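Local structure of plasmodium falciparum gamete antigen 27/25 (Plasmodium falciparum, 1N81) at residues R14-G19 / F169-D175; V116-V120 / I132-L138. The protein is a gametocyte protein essential for sexual development of the parasite, of unestablished molecular activity but possibly able to dimerise. All coordinates share one frame; numbering follows the deposited sequence.

Contact 1 of 2, residues R14-G19 / F169-D175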
loop_
_atom_site.group_PDB
_atom_site.type_symbol
_atom_site.label_atom_id
_atom_site.label_comp_id
_atom_site.label_asym_id
_atom_site.label_seq_id
_atom_site.Cartn_x
_atom_site.Cartn_y
_atom_site.Cartn_z
ATOM N N ARG A 14 4.661 6.962 10.327
ATOM C CA ARG A 14 5.412 6.065 9.441
ATOM C C ARG A 14 4.477 5.390 8.414
ATOM O O ARG A 14 4.829 5.260 7.238
ATOM C CB ARG A 14 6.117 4.957 10.216
ATOM C CG ARG A 14 6.980 4.162 9.272
ATOM C CD ARG A 14 7.675 2.974 9.920
ATOM N NE ARG A 14 8.896 2.810 9.175
ATOM C CZ ARG A 14 9.237 1.712 8.550
ATOM N NH1 ARG A 14 8.447 0.657 8.602
ATOM N NH2 ARG A 14 10.334 1.690 7.829
ATOM N N ILE A 15 3.307 4.964 8.876
ATOM C CA ILE A 15 2.307 4.346 8.001
ATOM C C ILE A 15 1.885 5.387 6.959
ATOM O O ILE A 15 1.864 5.125 5.754
ATOM C CB ILE A 15 1.078 3.929 8.804
ATOM C CG1 ILE A 15 1.411 2.688 9.643
ATOM C CG2 ILE A 15 -0.094 3.642 7.873
ATOM C CD1 ILE A 15 1.534 1.417 8.815
ATOM N N ARG A 16 1.593 6.590 7.439
ATOM C CA ARG A 16 1.156 7.683 6.566
ATOM C C ARG A 16 2.179 7.987 5.475
ATOM O O ARG A 16 1.813 8.111 4.299
ATOM C CB ARG A 16 0.864 8.922 7.434
ATOM C CG ARG A 16 0.433 10.193 6.731
ATOM C CD ARG A 16 -0.008 11.212 7.801
ATOM N NE ARG A 16 -0.544 12.460 7.249
ATOM C CZ ARG A 16 -1.319 13.307 7.923
ATOM N NH1 ARG A 16 -1.658 13.046 9.180
ATOM N NH2 ARG A 16 -1.758 14.415 7.338
ATOM N N LYS A 17 3.457 8.107 5.850
ATOM C CA LYS A 17 4.491 8.393 4.856
ATOM C C LYS A 17 4.831 7.228 3.921
ATOM O O LYS A 17 4.922 7.415 2.698
ATOM C CB LYS A 17 5.781 8.892 5.522
ATOM C CG LYS A 17 5.621 10.282 6.163
ATOM C CD LYS A 17 6.824 10.652 7.002
ATOM C CE LYS A 17 6.631 11.974 7.721
ATOM N NZ LYS A 17 7.735 12.188 8.700
ATOM N N VAL A 18 5.031 6.035 4.467
ATOM C CA VAL A 18 5.382 4.924 3.593
ATOM C C VAL A 18 4.172 4.642 2.677
ATOM O O VAL A 18 4.328 4.354 1.490
ATOM C CB VAL A 18 5.782 3.658 4.400
ATOM C CG1 VAL A 18 6.278 2.563 3.438
ATOM C CG2 VAL A 18 6.904 4.002 5.357
ATOM N N GLY A 19 2.968 4.758 3.235
ATOM C CA GLY A 19 1.793 4.558 2.420
ATOM C C GLY A 19 1.789 5.599 1.297
ATOM O O GLY A 19 1.650 5.249 0.130
ATOM N N PHE A 169 2.156 -5.508 3.705
ATOM C CA PHE A 169 2.541 -4.129 3.968
ATOM C C PHE A 169 2.613 -3.854 5.488
ATOM O O PHE A 169 3.556 -3.247 5.977
ATOM C CB PHE A 169 1.527 -3.165 3.322
ATOM C CG PHE A 169 1.836 -1.705 3.563
ATOM C CD1 PHE A 169 2.419 -0.927 2.556
ATOM C CD2 PHE A 169 1.543 -1.113 4.792
ATOM C CE1 PHE A 169 2.714 0.439 2.757
ATOM C CE2 PHE A 169 1.828 0.244 5.017
ATOM C CZ PHE A 169 2.421 1.025 3.985
ATOM N N LEU A 170 1.604 -4.277 6.232
ATOM C CA LEU A 170 1.598 -4.025 7.666
ATOM C C LEU A 170 2.813 -4.682 8.363
ATOM O O LEU A 170 3.542 -4.034 9.117
ATOM C CB LEU A 170 0.278 -4.527 8.257
ATOM C CG LEU A 170 -0.902 -3.648 7.812
ATOM C CD1 LEU A 170 -2.186 -4.345 8.110
ATOM C CD2 LEU A 170 -0.867 -2.297 8.493
ATOM N N ILE A 171 3.049 -5.958 8.089
ATOM C CA ILE A 171 4.180 -6.646 8.710
ATOM C C ILE A 171 5.495 -5.926 8.410
ATOM O O ILE A 171 6.293 -5.710 9.293
ATOM C CB ILE A 171 4.241 -8.125 8.249
ATOM C CG1 ILE A 171 3.052 -8.881 8.838
ATOM C CG2 ILE A 171 5.547 -8.775 8.741
ATOM C CD1 ILE A 171 2.755 -10.202 8.154
ATOM N N ASP A 172 5.693 -5.524 7.162
ATOM C CA ASP A 172 6.893 -4.818 6.760
ATOM C C ASP A 172 7.041 -3.422 7.296
ATOM O O ASP A 172 8.154 -2.975 7.549
ATOM C CB ASP A 172 6.959 -4.638 5.243
ATOM C CG ASP A 172 7.333 -5.876 4.543
ATOM O OD1 ASP A 172 7.645 -6.860 5.249
ATOM O OD2 ASP A 172 7.325 -5.862 3.302
ATOM N N VAL A 173 5.928 -2.716 7.448
ATOM C CA VAL A 173 6.024 -1.312 7.811
ATOM C C VAL A 173 5.742 -0.864 9.232
ATOM O O VAL A 173 6.426 0.019 9.731
ATOM C CB VAL A 173 5.161 -0.484 6.796
ATOM C CG1 VAL A 173 5.270 1.013 7.083
ATOM C CG2 VAL A 173 5.627 -0.812 5.346
ATOM N N VAL A 174 4.742 -1.452 9.873
ATOM C CA VAL A 174 4.396 -1.086 11.239
ATOM C C VAL A 174 5.631 -1.260 12.117
ATOM O O VAL A 174 6.317 -2.287 12.026
ATOM C CB VAL A 174 3.269 -1.986 11.793
ATOM C CG1 VAL A 174 3.002 -1.646 13.271
ATOM C CG2 VAL A 174 1.980 -1.776 10.979
ATOM N N ASP A 175 5.908 -0.263 12.958
ATOM C CA ASP A 175 7.057 -0.298 13.862
ATOM C C ASP A 175 6.702 0.236 15.243
ATOM O O ASP A 175 7.566 0.321 16.118
ATOM C CB ASP A 175 8.221 0.528 13.295
ATOM C CG ASP A 175 7.980 2.033 13.400
ATOM O OD1 ASP A 175 8.898 2.825 13.101
ATOM O OD2 ASP A 175 6.866 2.423 13.780
HETATM O O HOH W 1 9.798 -1.429 9.147
#
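Val18 meets Val173 end to end, its CB 3.8 Å from the CG1 methyl of Val173, whose other methyl, CG2, lies over the centre of the Phe169 ring in its own segment. This is helix-helix packing in an all-helical fold: the 14-19 and 169-173 segments of helices 13-35 and 156-173 run at 115° to each other. Phe169 CG lies anti to the backbone N (chi1 179°), which carries the ring across to helix 13-35, and there its edge meets the backbone: CZ is 3.8 Å from Gly19 N, close to the ring plane. Ile15 reaches in with CD1 alone, 4.0 Å from Phe169 CE2 and 3.9 Å from Val174 CG2. Behind this layer the Asp172 carboxylate turns to helix 71-89, bonding Asn76 and forming a salt bridge with Arg72.

The polar edge belongs to Arg14, whose extended chain passes the end of helix 156-173. NH1 is modelled as donating to Val173 O at 2.4 Å, a length too short to be taken literally; NH2 is held by Leu68 O. Asp175 OD1 makes a long salt bridge, 3.9 Å from Arg14 NE and well out of the guanidinium plane, so no N-H points at it.

Contact 2 of 2, residues V116-V120 / I132-L138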
loop_
_atom_site.group_PDB
_atom_site.type_symbol
_atom_site.label_atom_id
_atom_site.label_comp_id
_atom_site.label_asym_id
_atom_site.label_seq_id
_atom_site.Cartn_x
_atom_site.Cartn_y
_atom_site.Cartn_z
ATOM N N VAL A 116 -6.605 -0.741 9.429
ATOM C CA VAL A 116 -6.122 -1.920 10.103
ATOM C C VAL A 116 -4.946 -1.550 11.013
ATOM O O VAL A 116 -4.816 -2.108 12.106
ATOM C CB VAL A 116 -5.687 -3.021 9.111
ATOM C CG1 VAL A 116 -5.058 -4.181 9.862
ATOM C CG2 VAL A 116 -6.880 -3.508 8.328
ATOM N N SER A 117 -4.111 -0.596 10.587
ATOM C CA SER A 117 -2.957 -0.222 11.394
ATOM C C SER A 117 -3.400 0.393 12.719
ATOM O O SER A 117 -2.683 0.270 13.725
ATOM C CB SER A 117 -2.010 0.734 10.640
ATOM O OG SER A 117 -2.448 2.074 10.681
ATOM N N ILE A 118 -4.568 1.044 12.727
ATOM C CA ILE A 118 -5.089 1.638 13.967
ATOM C C ILE A 118 -5.475 0.545 14.952
ATOM O O ILE A 118 -5.196 0.650 16.135
ATOM C CB ILE A 118 -6.361 2.496 13.748
ATOM C CG1 ILE A 118 -6.047 3.705 12.860
ATOM C CG2 ILE A 118 -6.915 2.945 15.121
ATOM C CD1 ILE A 118 -4.901 4.569 13.375
ATOM N N ASN A 119 -6.131 -0.500 14.460
ATOM C CA ASN A 119 -6.532 -1.610 15.324
ATOM C C ASN A 119 -5.264 -2.294 15.865
ATOM O O ASN A 119 -5.221 -2.689 17.018
ATOM C CB ASN A 119 -7.402 -2.617 14.552
ATOM C CG ASN A 119 -8.824 -2.088 14.275
ATOM O OD1 ASN A 119 -9.755 -2.341 15.032
ATOM N ND2 ASN A 119 -8.977 -1.343 13.200
ATOM N N VAL A 120 -4.235 -2.413 15.030
ATOM C CA VAL A 120 -2.970 -3.014 15.459
ATOM C C VAL A 120 -2.326 -2.220 16.626
ATOM O O VAL A 120 -2.004 -2.783 17.669
ATOM C CB VAL A 120 -1.972 -3.111 14.270
ATOM C CG1 VAL A 120 -0.578 -3.490 14.769
ATOM C CG2 VAL A 120 -2.478 -4.170 13.258
ATOM N N ILE A 132 -4.153 -9.452 14.006
ATOM C CA ILE A 132 -4.913 -8.383 13.359
ATOM C C ILE A 132 -4.374 -8.096 11.956
ATOM O O ILE A 132 -5.151 -8.012 11.016
ATOM C CB ILE A 132 -4.937 -7.092 14.235
ATOM C CG1 ILE A 132 -5.748 -7.359 15.501
ATOM C CG2 ILE A 132 -5.624 -5.924 13.475
ATOM C CD1 ILE A 132 -5.617 -6.271 16.578
ATOM N N MET A 133 -3.051 -8.004 11.814
ATOM C CA MET A 133 -2.432 -7.745 10.512
ATOM C C MET A 133 -2.864 -8.769 9.461
ATOM O O MET A 133 -2.985 -8.455 8.263
ATOM C CB MET A 133 -0.912 -7.784 10.626
ATOM C CG MET A 133 -0.328 -6.658 11.435
ATOM S SD MET A 133 1.472 -6.742 11.450
ATOM C CE MET A 133 1.872 -5.226 12.264
ATOM N N ASN A 134 -3.126 -9.986 9.926
ATOM C CA ASN A 134 -3.518 -11.084 9.052
ATOM C C ASN A 134 -5.021 -11.341 9.060
ATOM O O ASN A 134 -5.479 -12.259 8.395
ATOM C CB ASN A 134 -2.783 -12.394 9.476
ATOM C CG ASN A 134 -1.264 -12.334 9.240
ATOM O OD1 ASN A 134 -0.825 -12.114 8.131
ATOM N ND2 ASN A 134 -0.469 -12.546 10.292
ATOM N N ASP A 135 -5.800 -10.540 9.794
ATOM C CA ASP A 135 -7.234 -10.803 9.871
ATOM C C ASP A 135 -7.986 -10.541 8.558
ATOM O O ASP A 135 -8.492 -9.438 8.323
ATOM C CB ASP A 135 -7.864 -9.979 11.014
ATOM C CG ASP A 135 -9.249 -10.505 11.425
ATOM O OD1 ASP A 135 -9.949 -11.077 10.568
ATOM O OD2 ASP A 135 -9.629 -10.336 12.601
ATOM N N LYS A 136 -8.104 -11.573 7.728
ATOM C CA LYS A 136 -8.775 -11.441 6.445
ATOM C C LYS A 136 -10.240 -11.038 6.589
ATOM O O LYS A 136 -10.816 -10.416 5.680
ATOM C CB LYS A 136 -8.695 -12.749 5.647
ATOM C CG LYS A 136 -7.314 -13.369 5.485
ATOM C CD LYS A 136 -7.467 -14.835 5.017
ATOM C CE LYS A 136 -6.191 -15.670 5.143
ATOM N NZ LYS A 136 -5.252 -15.486 3.996
ATOM N N LYS A 137 -10.844 -11.400 7.718
ATOM C CA LYS A 137 -12.240 -11.069 7.954
ATOM C C LYS A 137 -12.393 -9.562 8.137
ATOM O O LYS A 137 -13.287 -8.939 7.557
ATOM C CB LYS A 137 -12.754 -11.788 9.194
ATOM C CG LYS A 137 -14.220 -11.575 9.454
ATOM C CD LYS A 137 -14.807 -12.733 10.267
ATOM C CE LYS A 137 -16.328 -12.769 10.177
ATOM N NZ LYS A 137 -16.963 -11.574 10.797
ATOM N N LEU A 138 -11.527 -8.993 8.960
ATOM C CA LEU A 138 -11.545 -7.555 9.216
ATOM C C LEU A 138 -11.236 -6.843 7.895
ATOM O O LEU A 138 -11.888 -5.878 7.534
ATOM C CB LEU A 138 -10.495 -7.191 10.270
ATOM C CG LEU A 138 -10.239 -5.702 10.522
ATOM C CD1 LEU A 138 -11.482 -5.045 11.127
ATOM C CD2 LEU A 138 -9.062 -5.541 11.461
#
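Ile132 turns CG2 anti to its backbone N and CG1 anti to its carbonyl carbon (chi1 -67°), and this fork sets two branches against helix 96-122. The CG2 methyl comes to 3.6 Å from Val120 CG2 and 3.9 Å from Asn119 CB, while the extended arm takes CD1 to the backbone, 3.6 Å from Asn119 O. Val120, with CG1 anti to the backbone N (chi1 169°), offers both its methyls: CG2 is shared between Ile132 and Met133 CG, and CG1 meets Met133 CE at 3.9 Å. Met133 runs roughly perpendicular to the Val120 side chain, while Ile132 and Val120 lie alongside, pointing opposite ways.

The setting is a helical hairpin: the chain leaves helix 96-122, turns, and packs helix 126-133 back on it before entering helix 136-150. One turn earlier on helix 96-122, Val116 bridges the two later helices, its CG1 lying 4.1 Å from Ile132 CG2 and its CG2 4.3 Å from Leu138 CD2. Asp135 N-caps helix 136-150: OD1 accepts from Leu138 N at 3.1 Å, from above the carboxylate plane, and more weakly from Lys137 N, while OD2 forms a salt bridge with Arg131. The cap closes the start of the helix whose third residue, Leu138, touches Val116.

Asn119 ND2 donates back to Glu115 O of its own helix, and Lys129 NZ, outside the two segments, ties Val120 O to the second arm of the hairpin. Between the segments themselves the hold is apolar, made by methyl and methylene groups fitting together.

Overall arrangement
Both contacts are largely buried, but contact 1 is nearer the middle of the chain, about 8 Å from its centre against about 14 Å for contact 2, measured between centres. Contact 1 joins the first and last long helices across some 150 residues; contact 2, nested within that loop, joins near neighbours in sequence. They share no helix, yet they touch: Leu170 CD1 lies 3.4 Å from Val116 CG1, and Met133 CE lies 3.6 Å from Val174 CB, so the end of helix 156-173 and the residue after it pack against the hairpin of contact 2. Their chemistry differs. Contact 1 edges its apolar layer with an arginine at a helix end, whereas contact 2 relies on aliphatic packing between its segments.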